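PDB 5HAB: ribonuclease J from Methanolobus psychrophilus R15, which probably degrades RNA as a beta-CASP exoribonuclease of the metallo-beta-lactamase superfamily. Local coordinates for residues V289-S294 with N325-I330. The protein carries 1 engineered substitution. Residues are numbered along the deposited sequence; the frame is centred on the assembly and turned at random.
With SO4 (sulfate ion), chain J; nucleotides of chain D.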
loop_
_atom_site.group_PDB
_atom_site.type_symbol
_atom_site.label_atom_id
_atom_site.label_comp_id
_atom_site.label_asym_id
_atom_site.label_seq_id
_atom_site.Cartn_x
_atom_site.Cartn_y
_atom_site.Cartn_z
ATOM N N VAL B 289 -34.129 -1.290 -17.946
ATOM C CA VAL B 289 -35.049 -1.064 -16.841
ATOM C C VAL B 289 -34.310 -0.454 -15.649
ATOM O O VAL B 289 -33.388 -1.054 -15.099
ATOM C CB VAL B 289 -35.784 -2.369 -16.458
ATOM C CG1 VAL B 289 -34.853 -3.564 -16.566
ATOM C CG2 VAL B 289 -36.384 -2.264 -15.063
ATOM N N LEU B 290 -34.702 0.759 -15.279
ATOM C CA LEU B 290 -34.088 1.477 -14.165
ATOM C C LEU B 290 -34.785 1.166 -12.839
ATOM O O LEU B 290 -35.997 1.332 -12.720
ATOM C CB LEU B 290 -34.118 2.984 -14.434
ATOM C CG LEU B 290 -33.019 3.624 -15.293
ATOM C CD1 LEU B 290 -32.765 2.862 -16.582
ATOM C CD2 LEU B 290 -33.405 5.055 -15.616
ATOM N N LEU B 291 -34.021 0.724 -11.844
ATOM C CA LEU B 291 -34.591 0.331 -10.556
ATOM C C LEU B 291 -33.993 1.126 -9.402
ATOM O O LEU B 291 -32.804 1.441 -9.399
ATOM C CB LEU B 291 -34.392 -1.165 -10.297
ATOM C CG LEU B 291 -34.992 -2.172 -11.278
ATOM C CD1 LEU B 291 -33.998 -2.531 -12.362
ATOM C CD2 LEU B 291 -35.449 -3.418 -10.543
ATOM N N GLY B 292 -34.830 1.445 -8.419
ATOM C CA GLY B 292 -34.406 2.212 -7.263
ATOM C C GLY B 292 -35.048 3.584 -7.230
ATOM O O GLY B 292 -35.229 4.212 -8.273
ATOM N N ARG B 293 -35.387 4.053 -6.033
ATOM C CA ARG B 293 -36.086 5.327 -5.877
ATOM C C ARG B 293 -35.262 6.498 -6.413
ATOM O O ARG B 293 -35.791 7.381 -7.096
ATOM C CB ARG B 293 -36.443 5.564 -4.406
ATOM C CG ARG B 293 -37.304 6.798 -4.168
ATOM C CD ARG B 293 -38.711 6.609 -4.732
ATOM N NE ARG B 293 -39.486 5.638 -3.961
ATOM C CZ ARG B 293 -40.694 5.197 -4.305
ATOM N NH1 ARG B 293 -41.272 5.631 -5.417
ATOM N NH2 ARG B 293 -41.322 4.316 -3.537
ATOM N N SER B 294 -33.966 6.494 -6.117
ATOM C CA SER B 294 -33.088 7.594 -6.504
ATOM C C SER B 294 -32.828 7.622 -8.013
ATOM O O SER B 294 -32.591 8.693 -8.584
ATOM C CB SER B 294 -31.766 7.514 -5.740
ATOM O OG SER B 294 -31.004 6.398 -6.158
ATOM N N ASN B 325 -41.538 -6.941 -8.421
ATOM C CA ASN B 325 -42.348 -7.575 -9.456
ATOM C C ASN B 325 -41.722 -7.381 -10.835
ATOM O O ASN B 325 -41.939 -8.188 -11.739
ATOM C CB ASN B 325 -43.778 -7.033 -9.434
ATOM C CG ASN B 325 -44.678 -7.805 -8.484
ATOM O OD1 ASN B 325 -45.471 -8.646 -8.910
ATOM N ND2 ASN B 325 -44.550 -7.532 -7.190
ATOM N N ALA B 326 -40.925 -6.329 -10.985
ATOM C CA ALA B 326 -40.174 -6.116 -12.217
ATOM C C ALA B 326 -39.073 -7.161 -12.334
ATOM O O ALA B 326 -38.815 -7.697 -13.412
ATOM C CB ALA B 326 -39.592 -4.714 -12.256
ATOM N N LEU B 327 -38.427 -7.447 -11.211
ATOM C CA LEU B 327 -37.382 -8.458 -11.163
ATOM C C LEU B 327 -37.989 -9.846 -11.307
ATOM O O LEU B 327 -37.349 -10.758 -11.830
ATOM C CB LEU B 327 -36.583 -8.343 -9.868
ATOM C CG LEU B 327 -35.776 -7.047 -9.793
ATOM C CD1 LEU B 327 -35.500 -6.648 -8.360
ATOM C CD2 LEU B 327 -34.481 -7.198 -10.570
ATOM N N LYS B 328 -39.228 -10.006 -10.848
ATOM C CA LYS B 328 -39.927 -11.273 -11.028
ATOM C C LYS B 328 -40.283 -11.454 -12.502
ATOM O O LYS B 328 -40.217 -12.564 -13.032
ATOM C CB LYS B 328 -41.187 -11.337 -10.159
ATOM C CG LYS B 328 -42.149 -12.462 -10.532
ATOM C CD LYS B 328 -43.138 -12.756 -9.411
ATOM C CE LYS B 328 -42.458 -13.456 -8.245
ATOM N NZ LYS B 328 -43.334 -13.528 -7.044
ATOM N N LYS B 329 -40.627 -10.355 -13.167
ATOM C CA LYS B 329 -40.932 -10.390 -14.593
ATOM C C LYS B 329 -39.678 -10.749 -15.385
ATOM O O LYS B 329 -39.718 -11.598 -16.276
ATOM C CB LYS B 329 -41.496 -9.046 -15.060
ATOM C CG LYS B 329 -41.335 -8.771 -16.547
ATOM C CD LYS B 329 -41.701 -7.332 -16.890
ATOM C CE LYS B 329 -41.540 -7.069 -18.381
ATOM N NZ LYS B 329 -41.011 -5.708 -18.684
ATOM N N ILE B 330 -38.568 -10.100 -15.046
ATOM C CA ILE B 330 -37.300 -10.321 -15.732
ATOM C C ILE B 330 -36.842 -11.760 -15.539
ATOM O O ILE B 330 -36.450 -12.437 -16.493
ATOM C CB ILE B 330 -36.231 -9.332 -15.237
ATOM C CG1 ILE B 330 -36.588 -7.907 -15.664
ATOM C CG2 ILE B 330 -34.847 -9.732 -15.740
ATOM C CD1 ILE B 330 -35.700 -6.851 -15.059
HETATM S S SO4 J . -41.018 2.267 -0.614
HETATM O O1 SO4 J . -39.882 1.476 -0.149
HETATM O O2 SO4 J . -40.533 3.410 -1.386
HETATM O O3 SO4 J . -41.778 2.744 0.539
HETATM O O4 SO4 J . -41.880 1.436 -1.452
ATOM P P A D 5 -32.748 3.311 -3.485
ATOM O OP1 A D 5 -32.994 2.133 -4.354
ATOM O OP2 A D 5 -32.539 4.644 -4.108
ATOM O "O5'" A D 5 -33.969 3.414 -2.469
ATOM C "C5'" A D 5 -34.678 2.248 -2.058
ATOM C "C4'" A D 5 -34.859 2.217 -0.561
ATOM O "O4'" A D 5 -34.167 3.358 0.012
ATOM C "C3'" A D 5 -36.302 2.312 -0.082
ATOM O "O3'" A D 5 -36.440 1.616 1.156
ATOM C "C2'" A D 5 -36.475 3.810 0.146
ATOM O "O2'" A D 5 -37.499 4.152 1.056
ATOM C "C1'" A D 5 -35.092 4.210 0.664
ATOM N N9 A D 5 -34.721 5.590 0.338
ATOM C C8 A D 5 -34.585 6.130 -0.918
ATOM N N7 A D 5 -34.251 7.397 -0.919
ATOM C C5 A D 5 -34.163 7.715 0.429
ATOM C C6 A D 5 -33.846 8.912 1.095
ATOM N N6 A D 5 -33.547 10.050 0.464
ATOM N N1 A D 5 -33.848 8.896 2.447
ATOM C C2 A D 5 -34.150 7.752 3.076
ATOM N N3 A D 5 -34.463 6.564 2.561
ATOM C C4 A D 5 -34.457 6.613 1.217
ATOM P P A D 4 -27.942 6.916 -4.521
ATOM O OP1 A D 4 -27.760 6.018 -5.692
ATOM O OP2 A D 4 -28.698 8.184 -4.681
ATOM O "O5'" A D 4 -28.611 6.086 -3.336
ATOM C "C5'" A D 4 -28.993 4.732 -3.522
ATOM C "C4'" A D 4 -29.324 4.055 -2.217
ATOM O "O4'" A D 4 -28.713 4.762 -1.108
ATOM C "C3'" A D 4 -30.798 3.998 -1.847
ATOM O "O3'" A D 4 -31.487 2.971 -2.544
ATOM C "C2'" A D 4 -30.752 3.799 -0.334
ATOM O "O2'" A D 4 -30.509 2.437 -0.007
ATOM C "C1'" A D 4 -29.513 4.620 0.048
ATOM N N9 A D 4 -29.847 5.960 0.575
ATOM C C8 A D 4 -29.867 7.160 -0.095
ATOM N N7 A D 4 -30.197 8.184 0.658
ATOM C C5 A D 4 -30.408 7.624 1.911
ATOM C C6 A D 4 -30.782 8.179 3.150
ATOM N N6 A D 4 -31.023 9.479 3.341
ATOM N N1 A D 4 -30.904 7.342 4.206
ATOM C C2 A D 4 -30.665 6.037 4.019
ATOM N N3 A D 4 -30.307 5.399 2.907
ATOM C C4 A D 4 -30.195 6.256 1.875
#
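OP2 of the nucleotide A5 of chain D is gripped twice by Ser294: the backbone N reaches it at 3.1 Å, with an N-H...O angle of 159°, and the hydroxyl OG donates to it at 3.1 Å. With chi1 at 69°, OG sits between the backbone N and the carbonyl carbon, close enough to its own amide for both to reach the same oxygen. Gly292, the N-cap of helix 293-304, brings its CA to 3.2 Å from OP1 of A5, and its lack of a side chain lets the phosphate come this near. The phosphate thus lies at the N-terminal end of the helix, where the helix dipole would be expected to favour its negative charge. Arg293, bent at chi2 and chi3, turns instead to a sulfate ion that Arg320 N also holds, and NH2 meets sulfate O2 near the guanidinium plane. Strand 287-291 belongs to the parallel sheet of the beta-CASP domain, between strands 315-317 and 338-342. Between residues 289-294 and 325-330 the contact is apolar, while Lys329 makes a salt bridge with Glu315 on the neighbouring strand. Leu291 sends CD2 into the fork of Leu327, 3.7 Å from CG and 3.9 Å from each of CD1 and CD2. One turn further along the helix, Ile330 stretches out with chi2 at 172°, bringing its terminal CD1 to within 3.7 Å of Val289 CG1. Tyr338 also touches Ile330, while Thr361 lies against Leu327.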